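Local coordinates for uncharacterized protein (Bacillus thuringiensis serovar kurstaki, PDB 4XE7) that probably polymerises into actin-like filaments that segregate plasmid DNA, as expected for a bacterial ParM-type actin homologue, at residues Leu73-Ile78 with Trp91-Tyr96; Pro39-Glu44 with Tyr96-Glu101; Asp67-Leu72 with Gly182-Lys187; Met134-Ala139 with Val177-Gly182. One frame throughout, in Å; residues are numbered along the deposited sequence.

Contact 1. Residues Leu73-Ile78 with Trp91-Tyr96; sequences LHVRII and WYVGAY
V75 and W91 form an antiparallel hydrogen-bonded pair: V75 N reaches W91 O and W91 N returns to V75 O, each over 2.8 Å. A third backbone bond runs from V93 N to L73 O over 2.9 Å. H74 CA and Y92 CA add C-H...O contacts to W91 O and L73 O.

The aromatic contact belongs to H74 and Y92, a non-hydrogen-bonded pair. Y92 turns the edge holding CE1 to one face of the imidazole, where it lies 3.6 Å from H74 CG, near the rim; the ring planes are 58° apart. With chi1 at 174° the imidazole is swung away from the backbone N of H74, to the side where Y92 CE1 meets it, while H74 NE2 bonds to P46 O. On the other face of the sheet the contact is aliphatic: V75 CG2 lies 3.8 Å from V93 CG2. A water accepts from L73 N and Y96 N and lies close to V93 O, where the strand turns into helix 95-98.

Strand 173-179 flanks 73-79 and strand 33-45 flanks 90-93, while T132 and I128 of helix 123-140 pack against L73 and V93.

Contact 2. Residues Pro39-Glu44 with Tyr96-Glu101; sequences PTVIAE and YAKDQE
Helix 95-98, short and weakly bonded, folds back from the end of strand 90-93 and lays A97 and K98 against V41 of strand 33-45. The approach is nearest at A97, whose CA is 5.4 Å from the CA of I42. A97 CB is the central touching atom: it lies 3.6 Å from V41 CG1 and 3.4 Å from V41 O. That oxygen has its own polar partner, since it also accepts the backbone N of G94, so the methyl group merely lies beside it.

To one side, K98 runs across V41 at about a right angle and brings CE to 3.7 Å from V41 CG2. Its chain is bent at chi2 (-77°) and again at chi4 (50°), and these two kinks bring CE and NZ to the pyrrolidine ring of P39; K98 CE is 4.0 Å from P39 CB. An inverse gamma turn centred on T40, in which V41 N bonds to P39 O, sets that ring beside V41. Further along the strand, A43 CB meets both CB and CG of Q100, at 3.7 Å from Q100 CB, and Y92 packs on both residues.

No hydrogen bond crosses between the two segments. The contact is therefore one of methyl and methylene groups, in which K98 contributes its aliphatic carbons, so the fit depends on van der Waals packing and not on hydrogen bonds across it.

Contact 3. Residues Asp67-Leu72 with Gly182-Lys187; sequences DEDIEL and GTYEGK
D69 and Y184 hold the tight part of this contact between two loops. The phenol oxygen Y184 OH donates to the anti lone pair of D69 OD2, the one directed away from the other carboxylate oxygen, over 2.7 Å. OD2 lies near the plane of the ring at its edge, while the carboxylate itself is turned 62° from the ring. D69 CB also touches the ring, 3.6 Å from Y184 CE2. This posture follows from the first torsion of D69: chi1 of 59° sets CG between the backbone N and the carbonyl carbon. Next to this pair, T183 OG1 packs 3.4 Å from D69 CA, and T183 CB lies over the centre of one face of the Y184 ring, 4.1 Å above it. A type I turn from G182 to E185, closed by E185 N to G182 O, carries T183 and Y184 at its two central positions, so that both side chains reach D69.

The L72 to G182 end is loosely packed. L72 CD2 comes no nearer than 4.1 Å to G182 N, and L72 O stays 4.0 Å from G182 CA. The exposed T183 marks the solvent side together with a water, which donates to E68 O, accepts from L72 N, and has a weak, long link of 3.5 Å to T183 OG1.

D69 has a second partner, because its OD1 forms a salt bridge with R140, a residue of helix 123-140 that Y184 also touches. Shared between a phenol and a guanidinium group, the carboxylate is probably kept ionised, and it is held through both oxygens, which should restrict its rotation.

Contact 4. Residues Met134-Ala139 with Val177-Gly182; sequences MAVAAA and VEFLDG
The shortest polar bond here, from G182 N to D181 OD1 over 2.6 Å, lies in the turn after strand 173-179 and does not reach the helix, which V177 and F179 meet through A135. G182 N approaches that oxygen from above the carboxylate plane, 36° out of it, while D181 OD2 is held in a salt bridge to K53.

The side-chain contacts across the interface are all apolar, and no hydrogen bond crosses. A135 CB faces the strand and is touched from two residues: it lies 3.6 Å from V177 CB, with V177 CG1 equally near, and 3.6 Å from F179 CZ. CZ leads the ring into the helix, with A135 C and V136 N at its edge, near its plane. V136 N is 3.9 Å from F179 CZ, and V136 CG2 meets CZ at 4.0 Å, its side chain crossing that of F179 at about a right angle. F179 CG is anti to the carbonyl carbon (chi1 -65°), which extends the ring toward the helix. A139, one turn after A135, adds a marginal CB contact to CE1.

Helix and strand axes stay 9.5 Å apart and make an angle of 66°; the small A135 and A139 leave room for the F179 ring between the two axes. Backbone bonds such as A138 N to M134 O and A139 N to A135 O stay within the helix, and this buried interface depends mainly on hydrophobic burial and dispersion.

How the contacts relate
From the N terminus, strand 33-45 supplies the first half of contact 2, which closes its loop at 96-101. Contact 3 opens at 67-72, before that closure, and ends only at 182-187, so these two cross. Contact 1 closes the shortest loop, 73-78 to 91-96, and nests inside both. Contact 4, opening on helix 123-140, is in series with contacts 1 and 2 but nested in contact 3. The segments of contacts 1 and 2 overlap at Y96, those of 3 and 4 at G182. Together they join neighbouring strands 33-45, 90-93, 73-79 and 173-179 of one mixed sheet to helix 123-140 and to the loops at one end of those strands.

Contact 1. Residues Leu73-Ile78 with Trp91-Tyr96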
loop_
_atom_site.group_PDB
_atom_site.type_symbol
_atom_site.label_atom_id
_atom_site.label_comp_id
_atom_site.label_asym_id
_atom_site.label_seq_id
_atom_site.Cartn_x
_atom_site.Cartn_y
_atom_site.Cartn_z
ATOM N N LEU A 73 15.483 -4.271 -9.532
ATOM C CA LEU A 73 14.822 -5.399 -10.172
ATOM C C LEU A 73 15.132 -5.429 -11.657
ATOM O O LEU A 73 14.652 -4.594 -12.431
ATOM C CB LEU A 73 13.301 -5.351 -9.945
ATOM C CG LEU A 73 12.889 -5.482 -8.481
ATOM C CD1 LEU A 73 11.428 -5.162 -8.307
ATOM C CD2 LEU A 73 13.213 -6.881 -7.938
ATOM N N HIS A 74 15.944 -6.406 -12.037
ATOM C CA HIS A 74 16.350 -6.597 -13.419
ATOM C C HIS A 74 16.108 -8.061 -13.721
ATOM O O HIS A 74 16.886 -8.915 -13.312
ATOM C CB HIS A 74 17.815 -6.200 -13.618
ATOM C CG HIS A 74 18.349 -6.495 -14.984
ATOM N ND1 HIS A 74 19.701 -6.524 -15.261
ATOM C CD2 HIS A 74 17.721 -6.773 -16.151
ATOM C CE1 HIS A 74 19.880 -6.807 -16.538
ATOM N NE2 HIS A 74 18.697 -6.967 -17.101
ATOM N N VAL A 75 15.002 -8.355 -14.396
ATOM C CA VAL A 75 14.546 -9.739 -14.486
ATOM C C VAL A 75 14.278 -10.219 -15.898
ATOM O O VAL A 75 14.020 -9.427 -16.809
ATOM C CB VAL A 75 13.266 -9.946 -13.651
ATOM C CG1 VAL A 75 13.557 -9.654 -12.191
ATOM C CG2 VAL A 75 12.143 -9.039 -14.161
ATOM N N ARG A 76 14.368 -11.533 -16.070
ATOM C CA ARG A 76 13.878 -12.190 -17.266
ATOM C C ARG A 76 12.631 -12.994 -16.909
ATOM O O ARG A 76 12.682 -13.882 -16.055
ATOM C CB ARG A 76 14.950 -13.103 -17.865
ATOM C CG ARG A 76 14.472 -13.897 -19.042
ATOM C CD ARG A 76 14.332 -13.010 -20.263
ATOM N NE ARG A 76 13.802 -13.755 -21.400
ATOM C CZ ARG A 76 14.541 -14.508 -22.209
ATOM N NH1 ARG A 76 15.846 -14.619 -22.015
ATOM N NH2 ARG A 76 13.972 -15.149 -23.210
ATOM N N ILE A 77 11.514 -12.680 -17.553
ATOM C CA ILE A 77 10.255 -13.362 -17.259
ATOM C C ILE A 77 9.744 -14.149 -18.461
ATOM O O ILE A 77 9.406 -13.578 -19.505
ATOM C CB ILE A 77 9.179 -12.376 -16.808
ATOM C CG1 ILE A 77 9.627 -11.709 -15.508
ATOM C CG2 ILE A 77 7.821 -13.088 -16.639
ATOM C CD1 ILE A 77 8.689 -10.624 -14.994
ATOM N N ILE A 78 9.700 -15.466 -18.291
ATOM C CA ILE A 78 9.150 -16.395 -19.280
ATOM C C ILE A 78 7.729 -16.821 -18.922
ATOM O O ILE A 78 7.527 -17.569 -17.968
ATOM C CB ILE A 78 10.019 -17.660 -19.396
ATOM C CG1 ILE A 78 11.500 -17.280 -19.466
ATOM C CG2 ILE A 78 9.591 -18.505 -20.595
ATOM C CD1 ILE A 78 11.848 -16.475 -20.677
ATOM N N TRP A 91 13.855 -7.124 -18.331
ATOM C CA TRP A 91 13.169 -5.908 -17.917
ATOM C C TRP A 91 13.742 -5.302 -16.647
ATOM O O TRP A 91 14.145 -6.015 -15.728
ATOM C CB TRP A 91 11.668 -6.184 -17.702
ATOM C CG TRP A 91 10.981 -6.549 -18.967
ATOM C CD1 TRP A 91 10.810 -7.801 -19.466
ATOM C CD2 TRP A 91 10.425 -5.649 -19.929
ATOM N NE1 TRP A 91 10.184 -7.745 -20.686
ATOM C CE2 TRP A 91 9.928 -6.430 -20.993
ATOM C CE3 TRP A 91 10.298 -4.256 -20.003
ATOM C CZ2 TRP A 91 9.301 -5.872 -22.109
ATOM C CZ3 TRP A 91 9.682 -3.695 -21.119
ATOM C CH2 TRP A 91 9.188 -4.506 -22.155
ATOM N N TYR A 92 13.769 -3.974 -16.617
ATOM C CA TYR A 92 13.928 -3.218 -15.398
ATOM C C TYR A 92 12.536 -2.999 -14.847
ATOM O O TYR A 92 11.624 -2.650 -15.602
ATOM C CB TYR A 92 14.619 -1.878 -15.667
ATOM C CG TYR A 92 16.050 -1.994 -16.133
ATOM C CD1 TYR A 92 16.920 -2.897 -15.542
ATOM C CD2 TYR A 92 16.533 -1.190 -17.162
ATOM C CE1 TYR A 92 18.222 -2.995 -15.956
ATOM C CE2 TYR A 92 17.835 -1.283 -17.584
ATOM C CZ TYR A 92 18.677 -2.186 -16.974
ATOM O OH TYR A 92 19.984 -2.293 -17.377
ATOM N N VAL A 93 12.356 -3.212 -13.548
ATOM C CA VAL A 93 11.020 -3.152 -12.959
ATOM C C VAL A 93 11.000 -2.308 -11.696
ATOM O O VAL A 93 11.876 -2.443 -10.852
ATOM C CB VAL A 93 10.491 -4.568 -12.613
ATOM C CG1 VAL A 93 8.999 -4.521 -12.241
ATOM C CG2 VAL A 93 10.711 -5.521 -13.765
ATOM N N GLY A 94 9.988 -1.458 -11.550
ATOM C CA GLY A 94 9.797 -0.724 -10.314
ATOM C C GLY A 94 10.729 0.456 -10.151
ATOM O O GLY A 94 10.981 1.194 -11.111
ATOM N N ALA A 95 11.256 0.630 -8.938
ATOM C CA ALA A 95 12.122 1.767 -8.632
ATOM C C ALA A 95 13.250 1.917 -9.653
ATOM O O ALA A 95 13.481 3.004 -10.172
ATOM C CB ALA A 95 12.697 1.638 -7.219
ATOM N N TYR A 96 13.922 0.815 -9.966
ATOM C CA TYR A 96 15.037 0.837 -10.909
ATOM C C TYR A 96 14.631 1.307 -12.306
ATOM O O TYR A 96 15.440 1.886 -13.036
ATOM C CB TYR A 96 15.668 -0.550 -11.005
ATOM C CG TYR A 96 17.091 -0.551 -11.521
ATOM C CD1 TYR A 96 17.979 0.453 -11.160
ATOM C CD2 TYR A 96 17.546 -1.566 -12.359
ATOM C CE1 TYR A 96 19.287 0.455 -11.632
ATOM C CE2 TYR A 96 18.851 -1.574 -12.834
ATOM C CZ TYR A 96 19.716 -0.559 -12.468
ATOM O OH TYR A 96 21.011 -0.563 -12.933
HETATM O O HOH W 1 13.532 -1.825 -9.009
#

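Contact 2. Residues Pro39-Glu44 with Tyr96-Glu101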
loop_
_atom_site.group_PDB
_atom_site.type_symbol
_atom_site.label_atom_id
_atom_site.label_comp_id
_atom_site.label_asym_id
_atom_site.label_seq_id
_atom_site.Cartn_x
_atom_site.Cartn_y
_atom_site.Cartn_z
ATOM N N PRO A 39 6.348 -0.250 -7.803
ATOM C CA PRO A 39 5.702 0.721 -8.692
ATOM C C PRO A 39 5.527 0.150 -10.108
ATOM O O PRO A 39 6.371 -0.608 -10.628
ATOM C CB PRO A 39 6.663 1.918 -8.686
ATOM C CG PRO A 39 7.565 1.707 -7.490
ATOM C CD PRO A 39 7.650 0.227 -7.296
ATOM N N THR A 40 4.413 0.514 -10.720
ATOM C CA THR A 40 4.031 -0.036 -12.008
ATOM C C THR A 40 4.780 0.697 -13.122
ATOM O O THR A 40 4.231 1.524 -13.863
ATOM C CB THR A 40 2.519 0.045 -12.175
ATOM O OG1 THR A 40 1.920 -0.525 -11.003
ATOM C CG2 THR A 40 2.060 -0.721 -13.420
ATOM N N VAL A 41 6.066 0.378 -13.203
ATOM C CA VAL A 41 6.974 1.006 -14.131
ATOM C C VAL A 41 7.914 -0.055 -14.655
ATOM O O VAL A 41 8.567 -0.747 -13.870
ATOM C CB VAL A 41 7.806 2.112 -13.474
ATOM C CG1 VAL A 41 8.722 2.738 -14.504
ATOM C CG2 VAL A 41 6.916 3.167 -12.839
ATOM N N ILE A 42 7.978 -0.203 -15.972
ATOM C CA ILE A 42 8.932 -1.136 -16.563
ATOM C C ILE A 42 9.769 -0.454 -17.649
ATOM O O ILE A 42 9.400 0.602 -18.162
ATOM C CB ILE A 42 8.209 -2.382 -17.134
ATOM C CG1 ILE A 42 7.411 -2.023 -18.384
ATOM C CG2 ILE A 42 7.311 -3.030 -16.044
ATOM C CD1 ILE A 42 6.694 -3.210 -19.015
ATOM N N ALA A 43 10.909 -1.053 -17.972
ATOM C CA ALA A 43 11.810 -0.535 -19.007
ATOM C C ALA A 43 12.602 -1.693 -19.608
ATOM O O ALA A 43 13.092 -2.548 -18.869
ATOM C CB ALA A 43 12.756 0.540 -18.427
ATOM N N GLU A 44 12.717 -1.732 -20.938
ATOM C CA GLU A 44 13.471 -2.789 -21.612
ATOM C C GLU A 44 14.928 -2.811 -21.122
ATOM O O GLU A 44 15.543 -1.761 -20.927
ATOM C CB GLU A 44 13.410 -2.619 -23.143
ATOM C CG GLU A 44 12.009 -2.850 -23.771
ATOM C CD GLU A 44 12.037 -2.970 -25.301
ATOM O OE1 GLU A 44 13.138 -3.059 -25.889
ATOM O OE2 GLU A 44 10.952 -3.011 -25.920
ATOM N N TYR A 96 13.922 0.815 -9.966
ATOM C CA TYR A 96 15.037 0.837 -10.909
ATOM C C TYR A 96 14.631 1.307 -12.306
ATOM O O TYR A 96 15.440 1.886 -13.036
ATOM C CB TYR A 96 15.668 -0.550 -11.005
ATOM C CG TYR A 96 17.091 -0.551 -11.521
ATOM C CD1 TYR A 96 17.979 0.453 -11.160
ATOM C CD2 TYR A 96 17.546 -1.566 -12.359
ATOM C CE1 TYR A 96 19.287 0.455 -11.632
ATOM C CE2 TYR A 96 18.851 -1.574 -12.834
ATOM C CZ TYR A 96 19.716 -0.559 -12.468
ATOM O OH TYR A 96 21.011 -0.563 -12.933
ATOM N N ALA A 97 13.383 1.041 -12.681
ATOM C CA ALA A 97 12.893 1.427 -13.992
ATOM C C ALA A 97 12.614 2.934 -14.081
ATOM O O ALA A 97 12.624 3.501 -15.176
ATOM C CB ALA A 97 11.645 0.632 -14.340
ATOM N N LYS A 98 12.367 3.566 -12.934
ATOM C CA LYS A 98 12.126 5.011 -12.856
ATOM C C LYS A 98 13.255 5.806 -13.489
ATOM O O LYS A 98 13.027 6.879 -14.043
ATOM C CB LYS A 98 11.965 5.469 -11.401
ATOM C CG LYS A 98 10.777 4.897 -10.658
ATOM C CD LYS A 98 9.477 5.576 -11.067
ATOM C CE LYS A 98 8.352 5.234 -10.093
ATOM N NZ LYS A 98 8.764 5.460 -8.678
ATOM N N ASP A 99 14.468 5.264 -13.398
ATOM C CA ASP A 99 15.674 5.942 -13.864
ATOM C C ASP A 99 16.037 5.610 -15.306
ATOM O O ASP A 99 17.198 5.729 -15.694
ATOM C CB ASP A 99 16.859 5.591 -12.962
ATOM C CG ASP A 99 16.616 5.957 -11.519
ATOM O OD1 ASP A 99 16.457 7.162 -11.233
ATOM O OD2 ASP A 99 16.587 5.041 -10.668
ATOM N N GLN A 100 15.051 5.192 -16.095
ATOM C CA GLN A 100 15.282 4.910 -17.514
ATOM C C GLN A 100 14.503 5.886 -18.386
ATOM O O GLN A 100 13.381 6.254 -18.057
ATOM C CB GLN A 100 14.889 3.472 -17.845
ATOM C CG GLN A 100 15.599 2.439 -16.994
ATOM C CD GLN A 100 17.037 2.271 -17.399
ATOM O OE1 GLN A 100 17.338 2.056 -18.571
ATOM N NE2 GLN A 100 17.942 2.387 -16.437
ATOM N N GLU A 101 15.093 6.322 -19.493
ATOM C CA GLU A 101 14.417 7.296 -20.344
ATOM C C GLU A 101 13.317 6.616 -21.147
ATOM O O GLU A 101 12.284 7.220 -21.448
ATOM C CB GLU A 101 15.400 8.002 -21.279
ATOM C CG GLU A 101 14.734 8.655 -22.495
ATOM C CD GLU A 101 15.230 10.066 -22.754
ATOM O OE1 GLU A 101 16.446 10.307 -22.611
ATOM O OE2 GLU A 101 14.400 10.936 -23.096
#

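Contact 3. Residues Asp67-Leu72 with Gly182-Lys187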
loop_
_atom_site.group_PDB
_atom_site.type_symbol
_atom_site.label_atom_id
_atom_site.label_comp_id
_atom_site.label_asym_id
_atom_site.label_seq_id
_atom_site.Cartn_x
_atom_site.Cartn_y
_atom_site.Cartn_z
ATOM N N ASP A 67 13.086 -3.303 2.488
ATOM C CA ASP A 67 12.668 -3.678 1.141
ATOM C C ASP A 67 13.782 -3.316 0.170
ATOM O O ASP A 67 13.542 -2.795 -0.908
ATOM C CB ASP A 67 11.346 -2.994 0.739
ATOM C CG ASP A 67 10.164 -3.410 1.616
ATOM O OD1 ASP A 67 10.111 -4.579 2.064
ATOM O OD2 ASP A 67 9.272 -2.564 1.844
ATOM N N GLU A 68 15.017 -3.583 0.573
ATOM C CA GLU A 68 16.142 -3.285 -0.291
ATOM C C GLU A 68 16.101 -4.205 -1.490
ATOM O O GLU A 68 16.654 -3.878 -2.543
ATOM C CB GLU A 68 17.479 -3.427 0.453
ATOM C CG GLU A 68 17.676 -2.387 1.550
ATOM C CD GLU A 68 18.993 -2.545 2.294
ATOM O OE1 GLU A 68 19.232 -3.637 2.854
ATOM O OE2 GLU A 68 19.781 -1.572 2.332
ATOM N N ASP A 69 15.414 -5.340 -1.361
ATOM C CA ASP A 69 15.452 -6.309 -2.444
ATOM C C ASP A 69 14.600 -5.915 -3.650
ATOM O O ASP A 69 14.639 -6.599 -4.671
ATOM C CB ASP A 69 15.051 -7.699 -1.943
ATOM C CG ASP A 69 13.655 -7.739 -1.325
ATOM O OD1 ASP A 69 13.006 -6.681 -1.179
ATOM O OD2 ASP A 69 13.223 -8.850 -0.964
ATOM N N ILE A 70 13.847 -4.821 -3.558
ATOM C CA ILE A 70 13.091 -4.372 -4.725
ATOM C C ILE A 70 13.642 -3.077 -5.312
ATOM O O ILE A 70 13.097 -2.557 -6.291
ATOM C CB ILE A 70 11.614 -4.173 -4.409
ATOM C CG1 ILE A 70 11.442 -3.080 -3.356
ATOM C CG2 ILE A 70 10.992 -5.493 -3.962
ATOM C CD1 ILE A 70 10.037 -2.595 -3.210
ATOM N N GLU A 71 14.730 -2.577 -4.728
ATOM C CA GLU A 71 15.414 -1.381 -5.229
ATOM C C GLU A 71 16.049 -1.634 -6.597
ATOM O O GLU A 71 16.157 -0.736 -7.436
ATOM C CB GLU A 71 16.493 -0.918 -4.235
ATOM C CG GLU A 71 15.936 -0.482 -2.881
ATOM C CD GLU A 71 17.020 -0.088 -1.877
ATOM O OE1 GLU A 71 18.216 -0.062 -2.250
ATOM O OE2 GLU A 71 16.667 0.191 -0.709
ATOM N N LEU A 72 16.458 -2.872 -6.824
ATOM C CA LEU A 72 17.101 -3.210 -8.079
ATOM C C LEU A 72 16.479 -4.462 -8.675
ATOM O O LEU A 72 16.898 -5.578 -8.370
ATOM C CB LEU A 72 18.604 -3.394 -7.864
ATOM C CG LEU A 72 19.535 -3.101 -9.035
ATOM C CD1 LEU A 72 20.983 -3.188 -8.556
ATOM C CD2 LEU A 72 19.301 -4.051 -10.197
ATOM N N GLY A 182 20.901 -7.482 -8.507
ATOM C CA GLY A 182 20.347 -7.208 -7.193
ATOM C C GLY A 182 20.515 -8.362 -6.219
ATOM O O GLY A 182 21.305 -9.283 -6.442
ATOM N N THR A 183 19.731 -8.311 -5.151
ATOM C CA THR A 183 19.803 -9.271 -4.054
ATOM C C THR A 183 19.712 -10.746 -4.442
ATOM O O THR A 183 20.434 -11.572 -3.893
ATOM C CB THR A 183 18.681 -8.992 -3.044
ATOM O OG1 THR A 183 18.567 -7.574 -2.850
ATOM C CG2 THR A 183 18.964 -9.704 -1.712
ATOM N N TYR A 184 18.823 -11.091 -5.369
ATOM C CA TYR A 184 18.616 -12.497 -5.706
ATOM C C TYR A 184 19.282 -12.923 -7.019
ATOM O O TYR A 184 18.859 -13.904 -7.638
ATOM C CB TYR A 184 17.109 -12.797 -5.758
ATOM C CG TYR A 184 16.405 -12.356 -4.488
ATOM C CD1 TYR A 184 16.774 -12.889 -3.259
ATOM C CD2 TYR A 184 15.398 -11.406 -4.514
ATOM C CE1 TYR A 184 16.164 -12.486 -2.088
ATOM C CE2 TYR A 184 14.777 -10.990 -3.341
ATOM C CZ TYR A 184 15.173 -11.540 -2.132
ATOM O OH TYR A 184 14.582 -11.161 -0.960
ATOM N N GLU A 185 20.314 -12.190 -7.439
ATOM C CA GLU A 185 20.982 -12.461 -8.714
ATOM C C GLU A 185 21.342 -13.933 -8.873
ATOM O O GLU A 185 21.931 -14.532 -7.982
ATOM C CB GLU A 185 22.246 -11.613 -8.865
ATOM C CG GLU A 185 23.090 -12.026 -10.073
ATOM C CD GLU A 185 24.319 -11.158 -10.273
ATOM O OE1 GLU A 185 24.573 -10.276 -9.420
ATOM O OE2 GLU A 185 25.031 -11.361 -11.284
ATOM N N GLY A 186 20.951 -14.516 -10.004
ATOM C CA GLY A 186 21.254 -15.904 -10.289
ATOM C C GLY A 186 20.096 -16.814 -9.969
ATOM O O GLY A 186 20.027 -17.930 -10.467
ATOM N N LYS A 187 19.175 -16.341 -9.140
ATOM C CA LYS A 187 18.027 -17.160 -8.763
ATOM C C LYS A 187 16.947 -17.139 -9.823
ATOM O O LYS A 187 16.631 -16.092 -10.390
ATOM C CB LYS A 187 17.448 -16.698 -7.424
ATOM C CG LYS A 187 18.201 -17.241 -6.213
ATOM C CD LYS A 187 17.573 -16.776 -4.910
ATOM C CE LYS A 187 18.439 -17.155 -3.719
ATOM N NZ LYS A 187 18.555 -18.628 -3.565
HETATM O O HOH W 2 17.657 -4.784 -4.683
#

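Contact 4. Residues Met134-Ala139 with Val177-Gly182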
loop_
_atom_site.group_PDB
_atom_site.type_symbol
_atom_site.label_atom_id
_atom_site.label_comp_id
_atom_site.label_asym_id
_atom_site.label_seq_id
_atom_site.Cartn_x
_atom_site.Cartn_y
_atom_site.Cartn_z
ATOM N N MET A 134 5.545 -11.681 -7.042
ATOM C CA MET A 134 5.489 -13.097 -6.667
ATOM C C MET A 134 6.884 -13.694 -6.484
ATOM O O MET A 134 7.123 -14.467 -5.558
ATOM C CB MET A 134 4.754 -13.924 -7.730
ATOM C CG MET A 134 3.269 -13.701 -7.836
ATOM S SD MET A 134 2.567 -14.671 -9.198
ATOM C CE MET A 134 0.833 -14.222 -8.980
ATOM N N ALA A 135 7.789 -13.366 -7.406
ATOM C CA ALA A 135 9.152 -13.908 -7.381
ATOM C C ALA A 135 9.947 -13.404 -6.196
ATOM O O ALA A 135 10.724 -14.156 -5.605
ATOM C CB ALA A 135 9.905 -13.567 -8.683
ATOM N N VAL A 136 9.778 -12.131 -5.868
ATOM C CA VAL A 136 10.478 -11.567 -4.713
ATOM C C VAL A 136 10.011 -12.219 -3.404
ATOM O O VAL A 136 10.831 -12.575 -2.555
ATOM C CB VAL A 136 10.300 -10.030 -4.622
ATOM C CG1 VAL A 136 10.978 -9.477 -3.345
ATOM C CG2 VAL A 136 10.895 -9.359 -5.860
ATOM N N ALA A 137 8.704 -12.392 -3.244
ATOM C CA ALA A 137 8.183 -13.066 -2.050
ATOM C C ALA A 137 8.664 -14.504 -1.976
ATOM O O ALA A 137 8.966 -15.021 -0.885
ATOM C CB ALA A 137 6.677 -13.034 -2.028
ATOM N N ALA A 138 8.710 -15.164 -3.132
ATOM C CA ALA A 138 9.142 -16.553 -3.151
ATOM C C ALA A 138 10.620 -16.621 -2.751
ATOM O O ALA A 138 11.023 -17.487 -1.964
ATOM C CB ALA A 138 8.898 -17.178 -4.515
ATOM N N ALA A 139 11.411 -15.681 -3.270
ATOM C CA ALA A 139 12.811 -15.544 -2.887
ATOM C C ALA A 139 12.948 -15.297 -1.378
ATOM O O ALA A 139 13.766 -15.938 -0.730
ATOM C CB ALA A 139 13.474 -14.417 -3.670
ATOM N N VAL A 177 10.673 -16.498 -13.397
ATOM C CA VAL A 177 11.290 -15.200 -13.204
ATOM C C VAL A 177 12.748 -15.395 -12.821
ATOM O O VAL A 177 13.054 -15.994 -11.787
ATOM C CB VAL A 177 10.589 -14.380 -12.097
ATOM C CG1 VAL A 177 11.209 -12.998 -12.010
ATOM C CG2 VAL A 177 9.073 -14.298 -12.349
ATOM N N GLU A 178 13.651 -14.898 -13.652
ATOM C CA GLU A 178 15.070 -15.017 -13.352
ATOM C C GLU A 178 15.645 -13.659 -12.994
ATOM O O GLU A 178 15.528 -12.706 -13.763
ATOM C CB GLU A 178 15.833 -15.619 -14.532
ATOM C CG GLU A 178 17.319 -15.749 -14.254
ATOM C CD GLU A 178 18.109 -16.232 -15.450
ATOM O OE1 GLU A 178 17.497 -16.585 -16.484
ATOM O OE2 GLU A 178 19.352 -16.240 -15.354
ATOM N N PHE A 179 16.240 -13.568 -11.813
ATOM C CA PHE A 179 16.859 -12.327 -11.377
ATOM C C PHE A 179 18.266 -12.212 -11.993
ATOM O O PHE A 179 19.090 -13.115 -11.854
ATOM C CB PHE A 179 16.934 -12.258 -9.844
ATOM C CG PHE A 179 15.583 -12.200 -9.149
ATOM C CD1 PHE A 179 14.979 -13.359 -8.674
ATOM C CD2 PHE A 179 14.938 -10.986 -8.947
ATOM C CE1 PHE A 179 13.746 -13.309 -8.014
ATOM C CE2 PHE A 179 13.709 -10.924 -8.284
ATOM C CZ PHE A 179 13.113 -12.091 -7.814
ATOM N N LEU A 180 18.526 -11.106 -12.681
ATOM C CA LEU A 180 19.783 -10.917 -13.396
ATOM C C LEU A 180 20.725 -9.979 -12.627
ATOM O O LEU A 180 21.893 -9.812 -12.985
ATOM C CB LEU A 180 19.506 -10.368 -14.799
ATOM C CG LEU A 180 18.689 -11.310 -15.686
ATOM C CD1 LEU A 180 18.299 -10.633 -16.982
ATOM C CD2 LEU A 180 19.476 -12.571 -15.968
ATOM N N ASP A 181 20.200 -9.378 -11.564
ATOM C CA ASP A 181 20.959 -8.439 -10.744
ATOM C C ASP A 181 20.305 -8.302 -9.368
ATOM O O ASP A 181 19.282 -8.935 -9.093
ATOM C CB ASP A 181 21.043 -7.071 -11.432
ATOM C CG ASP A 181 22.271 -6.268 -11.002
ATOM O OD1 ASP A 181 22.909 -6.648 -9.996
ATOM O OD2 ASP A 181 22.603 -5.263 -11.670
ATOM N N GLY A 182 20.901 -7.482 -8.507
ATOM C CA GLY A 182 20.347 -7.208 -7.193
ATOM C C GLY A 182 20.515 -8.362 -6.219
ATOM O O GLY A 182 21.305 -9.283 -6.442
#